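Coclaurine N-methyltransferase (Coptis japonica, PDB 6GKV) transfers a methyl group from S-adenosyl-L-methionine to the ring nitrogen of coclaurine and probably related tetrahydroisoquinolines in alkaloid biosynthesis. Local coordinates at residues 33-38 against 242-247; 61-66 against 201-206; 227-232 against 259-264; 234-239 against 255-260. All blocks are in the same frame, centred on the assembly; numbering follows the deposited sequence.

Contact 1. Residues 33-38 against 242-247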
# COMPACT_ATOMS: atom_id res chain seq x y z
N ALA A 33 14.47 -15.04 -10.98
CA ALA A 33 13.29 -15.86 -11.25
C ALA A 33 12.85 -16.59 -10.00
O ALA A 33 11.68 -16.57 -9.64
CB ALA A 33 13.59 -16.86 -12.36
N ARG A 34 13.80 -17.21 -9.31
CA ARG A 34 13.48 -17.98 -8.12
C ARG A 34 13.04 -17.11 -6.93
O ARG A 34 12.31 -17.59 -6.06
CB ARG A 34 14.67 -18.83 -7.70
CG ARG A 34 15.00 -20.01 -8.61
CD ARG A 34 16.26 -20.74 -8.09
NE ARG A 34 16.00 -21.37 -6.80
CZ ARG A 34 16.72 -21.18 -5.69
NH1 ARG A 34 17.77 -20.37 -5.68
NH2 ARG A 34 16.37 -21.82 -4.58
N ARG A 35 13.50 -15.86 -6.87
CA ARG A 35 13.10 -14.96 -5.79
C ARG A 35 11.66 -14.50 -6.04
O ARG A 35 10.84 -14.47 -5.12
CB ARG A 35 14.04 -13.75 -5.66
CG ARG A 35 13.68 -12.82 -4.48
CD ARG A 35 14.72 -12.96 -3.40
NE ARG A 35 14.17 -13.41 -2.14
CZ ARG A 35 14.90 -13.86 -1.14
NH1 ARG A 35 14.31 -14.26 -0.01
NH2 ARG A 35 16.22 -13.91 -1.26
N LEU A 36 11.35 -14.16 -7.29
CA LEU A 36 9.98 -13.85 -7.67
C LEU A 36 9.03 -14.99 -7.27
O LEU A 36 7.92 -14.76 -6.79
CB LEU A 36 9.88 -13.60 -9.17
CG LEU A 36 10.55 -12.31 -9.65
CD1 LEU A 36 10.12 -12.03 -11.07
CD2 LEU A 36 10.20 -11.14 -8.74
N GLN A 37 9.49 -16.21 -7.44
CA GLN A 37 8.66 -17.38 -7.21
C GLN A 37 8.42 -17.55 -5.71
O GLN A 37 7.34 -17.94 -5.28
CB GLN A 37 9.32 -18.63 -7.80
CG GLN A 37 8.60 -19.93 -7.55
CD GLN A 37 7.38 -20.09 -8.43
OE1 GLN A 37 7.44 -19.86 -9.64
NE2 GLN A 37 6.27 -20.50 -7.83
N TRP A 38 9.44 -17.23 -4.94
CA TRP A 38 9.40 -17.31 -3.49
C TRP A 38 8.64 -16.11 -2.93
O TRP A 38 7.96 -16.21 -1.91
CB TRP A 38 10.84 -17.37 -2.95
CG TRP A 38 11.01 -17.09 -1.50
CD1 TRP A 38 11.16 -18.01 -0.50
CD2 TRP A 38 11.07 -15.80 -0.87
NE1 TRP A 38 11.31 -17.37 0.71
CE2 TRP A 38 11.26 -16.02 0.52
CE3 TRP A 38 10.96 -14.47 -1.33
CZ2 TRP A 38 11.34 -14.96 1.44
CZ3 TRP A 38 11.04 -13.43 -0.42
CH2 TRP A 38 11.22 -13.68 0.95
N ASP A 242 20.34 -22.70 0.25
CA ASP A 242 21.78 -22.86 0.06
C ASP A 242 22.23 -22.63 -1.39
O ASP A 242 23.34 -22.15 -1.61
CB ASP A 242 22.21 -24.25 0.52
CG ASP A 242 22.02 -24.45 2.01
OD1 ASP A 242 22.82 -23.87 2.78
OD2 ASP A 242 21.08 -25.17 2.40
N ASP A 243 21.37 -22.96 -2.35
CA ASP A 243 21.69 -22.76 -3.76
C ASP A 243 21.60 -21.29 -4.20
O ASP A 243 21.95 -20.96 -5.33
CB ASP A 243 20.79 -23.63 -4.64
CG ASP A 243 21.10 -25.12 -4.52
OD1 ASP A 243 20.72 -25.73 -3.50
OD2 ASP A 243 21.75 -25.68 -5.43
N ASP A 244 21.12 -20.43 -3.31
CA ASP A 244 21.07 -18.98 -3.56
C ASP A 244 22.44 -18.36 -3.28
O ASP A 244 22.78 -18.07 -2.13
CB ASP A 244 20.00 -18.32 -2.69
CG ASP A 244 19.87 -16.80 -2.90
OD1 ASP A 244 20.58 -16.22 -3.76
OD2 ASP A 244 19.04 -16.18 -2.19
N TRP A 245 23.20 -18.14 -4.35
CA TRP A 245 24.51 -17.51 -4.25
C TRP A 245 24.40 -16.00 -4.47
O TRP A 245 25.29 -15.24 -4.08
CB TRP A 245 25.48 -18.12 -5.28
CG TRP A 245 25.02 -17.93 -6.65
CD1 TRP A 245 24.19 -18.76 -7.36
CD2 TRP A 245 25.28 -16.81 -7.49
NE1 TRP A 245 23.93 -18.23 -8.60
CE2 TRP A 245 24.60 -17.01 -8.72
CE3 TRP A 245 26.04 -15.63 -7.35
CZ2 TRP A 245 24.63 -16.11 -9.79
CZ3 TRP A 245 26.09 -14.72 -8.42
CH2 TRP A 245 25.37 -14.96 -9.61
N PHE A 246 23.30 -15.55 -5.07
CA PHE A 246 23.15 -14.16 -5.51
C PHE A 246 22.87 -13.18 -4.36
O PHE A 246 23.32 -12.01 -4.37
CB PHE A 246 22.02 -14.07 -6.57
CG PHE A 246 21.70 -12.65 -7.02
CD1 PHE A 246 22.52 -11.99 -7.92
CD2 PHE A 246 20.56 -12.01 -6.57
CE1 PHE A 246 22.23 -10.70 -8.34
CE2 PHE A 246 20.28 -10.73 -6.97
CZ PHE A 246 21.12 -10.08 -7.86
N THR A 247 22.11 -13.63 -3.37
CA THR A 247 21.64 -12.70 -2.35
C THR A 247 22.81 -12.10 -1.56
O THR A 247 22.78 -10.92 -1.23
CB THR A 247 20.65 -13.39 -1.39
OG1 THR A 247 19.54 -13.89 -2.14
CG2 THR A 247 20.13 -12.40 -0.37
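Arg35 reaches from helix 21-39 to Asp244 and Thr247 in the loop between strands 235-236 and 257-258. Its CG is anti to the backbone N (chi1 -177°), and further bends at chi2 and chi3 bring NH2 to the loop. The arginine crosses the Asp244 side chain at about a right angle, with the guanidinium and carboxylate planes 64° apart. The two groups therefore do not pair flat. A single long salt bridge joins them, Arg35 NH2 to Asp244 OD2 at 3.7 Å. Thr247 OG1 lies at the guanidinium edge, near its plane, 3.4 Å from Arg35 NH2. That same nitrogen is hydrogen-bonded to the Glu238 backbone carbonyl.

Within its own helix, Arg35 also meets Trp38. Its NH1 lies 3.2 Å above one face of the indole, displaced toward the rim.

Asp244 shapes the loop as well. Its OD1 accepts from Thr247 N at 3.0 Å, an Asx motif, with the donor above the carboxylate plane. A weak bond from Phe246 N reaches the same oxygen. OD2 also takes a hydrogen bond from Leu240 N.

Arg34 runs beside the loop more loosely. Its NH1 stays 4.1 Å from Asp244 N, and its charge is met by Glu31 and Asp241. Asp243 turns to Lys3 of helix 2-16.

The contact thus joins helix 21-39 of the N-terminal helical region to the loop that follows strand 235-236. The nearby positive charge and the N-H donors would probably favour the ionised form of the buried Asp244.

Contact 2. Residues 61-66 against 201-206. With SAH (S-adenosyl-L-homocysteine), chain C.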
# COMPACT_ATOMS: atom_id res chain seq x y z
N MET A 61 12.95 -4.82 16.43
CA MET A 61 14.40 -4.77 16.28
C MET A 61 14.93 -3.44 16.81
O MET A 61 14.18 -2.68 17.42
CB MET A 61 14.78 -4.97 14.81
CG MET A 61 14.48 -6.38 14.32
SD MET A 61 14.95 -6.68 12.59
CE MET A 61 14.27 -8.33 12.36
N LYS A 62 16.22 -3.17 16.61
CA LYS A 62 16.74 -1.83 16.84
C LYS A 62 16.76 -1.10 15.51
O LYS A 62 16.43 -1.70 14.50
CB LYS A 62 18.14 -1.87 17.46
CG LYS A 62 18.18 -1.40 18.92
CD LYS A 62 17.57 0.01 19.07
CE LYS A 62 18.36 1.08 18.31
NZ LYS A 62 17.71 2.42 18.35
N ILE A 63 17.12 0.17 15.51
CA ILE A 63 17.09 0.96 14.27
C ILE A 63 17.97 0.35 13.17
O ILE A 63 17.56 0.28 12.01
CB ILE A 63 17.53 2.41 14.53
CG1 ILE A 63 16.44 3.16 15.32
CG2 ILE A 63 17.82 3.12 13.20
CD1 ILE A 63 16.79 4.61 15.68
N ALA A 64 19.16 -0.09 13.53
CA ALA A 64 20.07 -0.72 12.57
C ALA A 64 20.91 -1.79 13.22
O ALA A 64 21.21 -1.72 14.41
CB ALA A 64 20.96 0.32 11.92
N THR A 65 21.28 -2.78 12.41
CA THR A 65 22.27 -3.78 12.82
C THR A 65 23.46 -3.71 11.86
O THR A 65 23.37 -3.12 10.78
CB THR A 65 21.69 -5.21 12.84
OG1 THR A 65 21.37 -5.63 11.51
CG2 THR A 65 20.44 -5.26 13.71
N GLU A 66 24.57 -4.32 12.28
CA GLU A 66 25.81 -4.38 11.50
C GLU A 66 26.24 -3.01 10.97
O GLU A 66 26.63 -2.89 9.82
CB GLU A 66 25.64 -5.35 10.31
CG GLU A 66 25.02 -6.70 10.66
CD GLU A 66 25.94 -7.57 11.51
OE1 GLU A 66 27.16 -7.32 11.52
OE2 GLU A 66 25.43 -8.51 12.17
N GLU A 201 17.17 1.05 3.44
CA GLU A 201 17.54 -0.32 3.06
C GLU A 201 18.57 -0.97 3.99
O GLU A 201 18.69 -2.21 4.05
CB GLU A 201 18.07 -0.34 1.62
CG GLU A 201 16.99 -0.03 0.54
CD GLU A 201 16.96 1.43 0.12
OE1 GLU A 201 17.12 2.31 0.97
OE2 GLU A 201 16.82 1.69 -1.10
N HIS A 202 19.32 -0.14 4.71
CA HIS A 202 20.35 -0.56 5.67
C HIS A 202 19.85 -0.57 7.11
O HIS A 202 20.54 -1.01 8.02
CB HIS A 202 21.55 0.36 5.57
CG HIS A 202 22.22 0.35 4.24
ND1 HIS A 202 22.70 -0.81 3.66
CD2 HIS A 202 22.50 1.35 3.37
CE1 HIS A 202 23.24 -0.52 2.49
NE2 HIS A 202 23.14 0.78 2.29
N MET A 203 18.65 -0.03 7.29
CA MET A 203 18.06 0.07 8.62
C MET A 203 17.14 -1.10 8.86
O MET A 203 16.95 -1.91 7.97
CB MET A 203 17.30 1.39 8.77
CG MET A 203 18.10 2.60 8.35
SD MET A 203 19.53 2.90 9.41
CE MET A 203 20.84 3.04 8.19
N LYS A 204 16.56 -1.16 10.06
CA LYS A 204 15.67 -2.24 10.42
C LYS A 204 14.37 -1.68 10.99
O LYS A 204 13.35 -1.63 10.31
CB LYS A 204 16.33 -3.17 11.44
CG LYS A 204 17.59 -3.84 10.94
CD LYS A 204 17.33 -4.65 9.68
CE LYS A 204 18.58 -5.41 9.21
NZ LYS A 204 18.43 -5.84 7.79
N ASN A 205 14.42 -1.25 12.25
CA ASN A 205 13.24 -0.73 12.93
C ASN A 205 12.86 0.68 12.45
O ASN A 205 13.30 1.69 13.01
CB ASN A 205 13.44 -0.72 14.44
CG ASN A 205 12.16 -0.38 15.19
OD1 ASN A 205 11.31 0.36 14.70
ND2 ASN A 205 12.01 -0.93 16.39
N TYR A 206 11.97 0.71 11.45
CA TYR A 206 11.57 1.94 10.77
C TYR A 206 10.67 2.83 11.62
O TYR A 206 10.67 4.05 11.48
CB TYR A 206 10.84 1.58 9.48
CG TYR A 206 11.69 0.92 8.42
CD1 TYR A 206 12.89 1.48 8.02
CD2 TYR A 206 11.28 -0.25 7.81
CE1 TYR A 206 13.66 0.88 7.04
CE2 TYR A 206 12.04 -0.86 6.84
CZ TYR A 206 13.23 -0.30 6.46
OH TYR A 206 13.99 -0.90 5.46
N SAH C . 22.51 9.11 -0.46
CA SAH C . 23.74 8.94 -1.22
CB SAH C . 24.33 7.55 -1.00
CG SAH C . 23.32 6.43 -0.79
SD SAH C . 24.15 4.89 -0.31
C SAH C . 23.52 9.16 -2.71
O SAH C . 22.37 9.15 -3.14
OXT SAH C . 24.47 9.35 -3.49
C5' SAH C . 23.66 5.02 1.43
C4' SAH C . 24.31 6.19 2.19
O4' SAH C . 23.90 6.18 3.55
C3' SAH C . 25.83 6.12 2.19
O3' SAH C . 26.34 7.43 2.10
C2' SAH C . 26.20 5.59 3.55
O2' SAH C . 27.43 6.15 3.93
C1' SAH C . 25.03 6.09 4.40
N9 SAH C . 24.75 5.22 5.57
C8 SAH C . 24.54 3.86 5.60
N7 SAH C . 24.32 3.49 6.89
C5 SAH C . 24.38 4.59 7.68
C6 SAH C . 24.24 4.79 9.06
N6 SAH C . 23.99 3.77 9.89
N1 SAH C . 24.38 6.07 9.57
C2 SAH C . 24.65 7.14 8.73
N3 SAH C . 24.78 6.93 7.37
C4 SAH C . 24.65 5.68 6.86
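Lys204 lays its CB against Met61, whose SD is 3.9 Å away, and passes Thr65 with its CE, while its amino end leads away from the 61-66 loop. The first two lysine torsions, both near -60°, bend the chain so that CE comes 3.6 Å from Thr65 OG1, the two side chains crossing at about a right angle. Asn205 sits at the N-cap of helix 206-215. Its ND2 gives a nearly straight bond to Met61 O, 3.0 Å long at 177°. The carbonyl lies in the amide plane of Asn205, while ND2 stands above the plane of that carbonyl. With OD1 the same amide caps Leu208 N, which fixes its flip. The 201-206 loop follows strand 191-197 of the Rossmann-like methyltransferase sheet and borders the cofactor pocket. Two backbone-to-backbone bonds also tie the loops together, Asn205 N to Lys62 O and Lys204 N to Ile63 O. Met203 SD packs on Ala64 CB at 3.9 Å. Bends at chi2 and chi3 carry Met203 CE to the adenine of S-adenosyl-L-homocysteine, 3.7 Å from its N6. His202 CD2 lies 3.9 Å from C8 of the same adenine, and His202 NE2 is hydrogen-bonded to Tyr75.

Contact 3. Residues 227-232 against 259-264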
# COMPACT_ATOMS: atom_id res chain seq x y z
N HIS A 227 13.61 4.88 -1.87
CA HIS A 227 14.13 3.56 -1.58
C HIS A 227 13.88 2.66 -2.76
O HIS A 227 12.85 2.78 -3.41
CB HIS A 227 13.49 2.96 -0.34
CG HIS A 227 12.01 2.80 -0.45
ND1 HIS A 227 11.42 1.60 -0.82
CD2 HIS A 227 10.99 3.66 -0.22
CE1 HIS A 227 10.10 1.74 -0.80
NE2 HIS A 227 9.82 2.98 -0.44
N ILE A 228 14.82 1.78 -3.05
CA ILE A 228 14.56 0.81 -4.08
C ILE A 228 13.54 -0.16 -3.48
O ILE A 228 13.40 -0.21 -2.25
CB ILE A 228 15.85 0.12 -4.55
CG1 ILE A 228 16.64 -0.42 -3.35
CG2 ILE A 228 16.71 1.13 -5.29
CD1 ILE A 228 16.22 -1.79 -2.91
N CYS A 229 12.82 -0.91 -4.31
CA CYS A 229 11.80 -1.82 -3.79
C CYS A 229 11.50 -2.94 -4.77
O CYS A 229 12.00 -2.92 -5.91
CB CYS A 229 10.52 -1.05 -3.50
SG CYS A 229 9.78 -0.44 -5.02
N HIS A 230 10.72 -3.92 -4.33
CA HIS A 230 9.96 -4.71 -5.28
C HIS A 230 8.51 -4.23 -5.23
O HIS A 230 8.00 -3.88 -4.16
CB HIS A 230 10.03 -6.21 -5.00
CG HIS A 230 9.24 -7.01 -6.00
ND1 HIS A 230 7.92 -7.35 -5.79
CD2 HIS A 230 9.56 -7.46 -7.24
CE1 HIS A 230 7.48 -8.02 -6.85
NE2 HIS A 230 8.46 -8.10 -7.73
N LYS A 231 7.84 -4.22 -6.36
CA LYS A 231 6.52 -3.57 -6.42
C LYS A 231 5.50 -4.19 -5.47
O LYS A 231 4.60 -3.51 -4.99
CB LYS A 231 5.98 -3.59 -7.85
CG LYS A 231 5.49 -4.95 -8.36
CD LYS A 231 4.77 -4.73 -9.71
CE LYS A 231 4.62 -6.01 -10.51
NZ LYS A 231 4.36 -5.70 -11.95
N THR A 232 5.67 -5.46 -5.12
CA THR A 232 4.64 -6.15 -4.32
C THR A 232 5.09 -6.69 -2.97
O THR A 232 4.45 -6.42 -1.95
CB THR A 232 4.09 -7.29 -5.13
OG1 THR A 232 3.64 -6.76 -6.37
CG2 THR A 232 2.97 -7.99 -4.39
N PRO A 259 12.29 -3.41 0.58
CA PRO A 259 10.89 -3.14 0.93
C PRO A 259 9.94 -3.31 -0.27
O PRO A 259 10.36 -3.27 -1.42
CB PRO A 259 10.91 -1.66 1.42
CG PRO A 259 12.37 -1.18 1.28
CD PRO A 259 13.08 -2.17 0.38
N SER A 260 8.67 -3.55 0.00
CA SER A 260 7.63 -3.36 -1.01
C SER A 260 7.53 -1.90 -1.35
O SER A 260 7.94 -1.04 -0.56
CB SER A 260 6.28 -3.85 -0.50
OG SER A 260 6.02 -3.19 0.73
N ALA A 261 6.98 -1.60 -2.51
CA ALA A 261 6.73 -0.21 -2.86
C ALA A 261 5.77 0.43 -1.86
O ALA A 261 5.84 1.64 -1.63
CB ALA A 261 6.20 -0.10 -4.28
N SER A 262 4.91 -0.38 -1.24
CA SER A 262 3.92 0.09 -0.25
C SER A 262 4.41 0.20 1.18
O SER A 262 3.61 0.49 2.08
CB SER A 262 2.73 -0.87 -0.23
OG SER A 262 3.10 -2.06 0.46
N PHE A 263 5.69 -0.04 1.41
CA PHE A 263 6.15 -0.47 2.74
C PHE A 263 6.02 0.61 3.82
O PHE A 263 5.52 0.35 4.91
CB PHE A 263 7.62 -0.97 2.68
CG PHE A 263 7.95 -1.99 3.76
CD1 PHE A 263 7.32 -3.23 3.76
CD2 PHE A 263 8.86 -1.71 4.75
CE1 PHE A 263 7.61 -4.17 4.74
CE2 PHE A 263 9.16 -2.65 5.76
CZ PHE A 263 8.53 -3.86 5.76
N PHE A 264 6.43 1.83 3.50
CA PHE A 264 6.47 2.86 4.50
C PHE A 264 5.12 3.51 4.67
O PHE A 264 4.93 4.33 5.57
CB PHE A 264 7.55 3.85 4.13
CG PHE A 264 8.90 3.21 4.07
CD1 PHE A 264 9.48 2.69 5.22
CD2 PHE A 264 9.58 3.09 2.87
CE1 PHE A 264 10.73 2.06 5.18
CE2 PHE A 264 10.83 2.47 2.82
CZ PHE A 264 11.40 1.95 3.98
O HOH W 1 3.66 -2.89 -2.73
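His227 and Pro259 pack together where the end of strand 221-230, in the central methyltransferase sheet, meets the 259-264 loop. Across the join the backbones make a single beta bridge, His230 with Ser260. His230 N bonds to Pro259 O, and Ala261 N bonds back to His230 O.

His227 has the largest buried area. Its CG sits between the backbone N and the carbonyl carbon (chi1 60°), which turns the imidazole to the loop. Pro259 CG approaches the ring obliquely, 3.6 Å from ND1. Phe264 comes over one imidazole face in an edge-to-face stack. The centroids are 4.6 Å apart and the planes stand at 85°. Phe264 CE2 leads, 3.3 Å above the ring. ND1 donates to the carbonyl of the next residue, Ile228 O, at 3.0 Å, from above the carbonyl plane. This bond helps fix the ring rotation. An alanine at His227 would remove the imidazole and would probably leave the Phe264 edge without its face and a gap beside Pro259.

Ala261 is the third main contributor. It is the second residue of a type I turn from Ser260 to Phe263. Tyr44 of the second subunit packs on Ala261 and Lys231, so the turn lies at the dimer contact. Water 1 links Lys231 O to Ser262 N. Ala261 CB also rests on the Cys229 thiol, 3.7 Å from SG.

Contact 4. Residues 234-239 against 255-260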
# COMPACT_ATOMS: atom_id res chain seq x y z
N ALA A 234 8.08 -7.79 0.16
CA ALA A 234 9.20 -7.18 0.87
C ALA A 234 10.00 -8.29 1.52
O ALA A 234 9.45 -9.36 1.81
CB ALA A 234 8.70 -6.17 1.91
N TYR A 235 11.29 -8.05 1.74
CA TYR A 235 12.11 -9.10 2.36
C TYR A 235 13.49 -8.67 2.83
O TYR A 235 14.16 -7.81 2.21
CB TYR A 235 12.26 -10.29 1.41
CG TYR A 235 12.84 -9.99 0.03
CD1 TYR A 235 12.10 -9.31 -0.92
CD2 TYR A 235 14.11 -10.44 -0.33
CE1 TYR A 235 12.61 -9.05 -2.19
CE2 TYR A 235 14.63 -10.19 -1.58
CZ TYR A 235 13.87 -9.50 -2.52
OH TYR A 235 14.38 -9.25 -3.76
N HIS A 236 13.90 -9.25 3.96
CA HIS A 236 15.30 -9.23 4.39
C HIS A 236 16.15 -9.79 3.25
O HIS A 236 15.78 -10.80 2.65
CB HIS A 236 15.53 -10.08 5.64
CG HIS A 236 14.95 -9.51 6.91
ND1 HIS A 236 15.55 -8.48 7.60
CD2 HIS A 236 13.88 -9.89 7.65
CE1 HIS A 236 14.86 -8.22 8.69
NE2 HIS A 236 13.84 -9.06 8.75
N TYR A 237 17.28 -9.15 2.92
CA TYR A 237 18.14 -9.74 1.89
C TYR A 237 18.97 -10.86 2.53
O TYR A 237 20.14 -10.66 2.86
CB TYR A 237 19.00 -8.67 1.15
CG TYR A 237 19.04 -8.99 -0.34
CD1 TYR A 237 17.91 -9.54 -0.92
CD2 TYR A 237 20.14 -8.70 -1.17
CE1 TYR A 237 17.86 -9.88 -2.22
CE2 TYR A 237 20.07 -9.03 -2.56
CZ TYR A 237 18.92 -9.62 -3.06
OH TYR A 237 18.74 -10.00 -4.37
N GLU A 238 18.31 -12.00 2.75
CA GLU A 238 18.91 -13.25 3.26
C GLU A 238 18.67 -14.36 2.24
O GLU A 238 17.63 -14.38 1.60
CB GLU A 238 18.30 -13.68 4.60
CG GLU A 238 18.18 -12.59 5.66
CD GLU A 238 17.25 -12.99 6.82
OE1 GLU A 238 16.52 -14.00 6.69
OE2 GLU A 238 17.25 -12.28 7.85
N PRO A 239 19.61 -15.32 2.09
CA PRO A 239 19.50 -16.35 1.05
C PRO A 239 18.17 -17.14 1.05
O PRO A 239 17.68 -17.47 2.13
CB PRO A 239 20.68 -17.29 1.36
CG PRO A 239 21.66 -16.41 2.07
CD PRO A 239 20.85 -15.45 2.88
N THR A 255 22.71 -6.82 6.01
CA THR A 255 22.86 -5.36 5.88
C THR A 255 21.83 -4.72 4.96
O THR A 255 21.85 -3.50 4.78
CB THR A 255 24.26 -4.94 5.33
OG1 THR A 255 24.55 -5.69 4.14
CG2 THR A 255 25.35 -5.18 6.35
N MET A 256 20.98 -5.54 4.35
CA MET A 256 20.04 -5.05 3.33
C MET A 256 18.63 -5.57 3.51
O MET A 256 18.43 -6.75 3.83
CB MET A 256 20.54 -5.41 1.93
CG MET A 256 21.59 -4.45 1.39
SD MET A 256 20.81 -3.06 0.56
CE MET A 256 19.41 -3.92 -0.10
N ILE A 257 17.67 -4.68 3.30
CA ILE A 257 16.25 -5.04 3.22
C ILE A 257 15.69 -4.54 1.88
O ILE A 257 16.03 -3.45 1.41
CB ILE A 257 15.42 -4.43 4.38
CG1 ILE A 257 15.55 -5.27 5.64
CG2 ILE A 257 13.97 -4.41 4.05
CD1 ILE A 257 14.84 -4.65 6.83
N ILE A 258 14.88 -5.38 1.23
CA ILE A 258 14.14 -4.93 0.05
C ILE A 258 12.68 -4.69 0.43
O ILE A 258 11.92 -5.65 0.62
CB ILE A 258 14.20 -5.95 -1.10
CG1 ILE A 258 15.65 -6.36 -1.35
CG2 ILE A 258 13.53 -5.38 -2.35
CD1 ILE A 258 16.52 -5.21 -1.84
N PRO A 259 12.29 -3.41 0.58
CA PRO A 259 10.89 -3.14 0.93
C PRO A 259 9.94 -3.31 -0.27
O PRO A 259 10.36 -3.27 -1.42
CB PRO A 259 10.91 -1.66 1.42
CG PRO A 259 12.37 -1.18 1.28
CD PRO A 259 13.08 -2.17 0.38
N SER A 260 8.67 -3.55 0.00
CA SER A 260 7.63 -3.36 -1.01
C SER A 260 7.53 -1.90 -1.35
O SER A 260 7.94 -1.04 -0.56
CB SER A 260 6.28 -3.85 -0.50
OG SER A 260 6.02 -3.19 0.73
O HOH W 2 21.58 -8.15 3.71
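Tyr235 and Ile258 face each other in a small antiparallel two-stranded sheet, strand 235-236 against strand 257-258. It is separate from the main methyltransferase sheet.

Backbone hydrogen bonds set the register. Tyr235 and Ile258 form a hydrogen-bonded pair, with Tyr235 N to Ile258 O and Ile258 N to Tyr235 O both 2.7 Å long. His236 and Ile257 are the non-hydrogen-bonded pair that follows. Tyr237 N then bonds to Met256 O, and a water accepts from Met256 N and probably donates to Tyr237 O. Tyr237 is also the centre of an inverse gamma turn, where the chain leaves the strand.

The aromatic contacts lie mainly on the sheet face that carries Tyr235 and Ile258. These two side chains run side by side in the same direction. Ile258 CB makes a CH-pi contact over one face of the phenol, 3.9 Å from its centroid and 20° off the normal. The chi1 of 56° places Tyr235 CG between the backbone N and carbonyl carbon and lets the ring lie along the isoleucine. Tyr235 OH is hydrogen-bonded to Trp342 NE1. A serine at Tyr235 would have no ring, would probably leave one flank of Ile258 bare, and is likely to cost Trp342 NE1 its partner. Ile258 touches the bound N-methylheliamine, so it lines the substrate pocket.

Looser side-chain packing extends the row. Tyr237 CD1 lies 3.9 Å from Ile258 CG1. On the other face, Ile257 CG1 approaches the His236 ring obliquely, 3.8 Å from ND1.

Contacts 3 and 4 end on the same part of the chain, sharing Pro259 and Ser260, and their centres are about 10 Å apart. Contact 2 closes before either opens. It lies about 11 Å from contact 4, centre to centre, and Glu201 probably hydrogen-bonds to Ile228 of contact 3 and Ile257 of contact 4. Contact 1 stands about 12 Å from contact 4 and about 23 Å from contact 2, centre to centre. Its segments enclose contact 2 along the chain and alternate with those of contacts 3 and 4. Phe246 packs on Tyr237 of contact 4. Together they connect helix 21-39, the small two-stranded sheet and strand 221-230 of the main sheet, spanning from the N-terminal helices to the cofactor and substrate pockets.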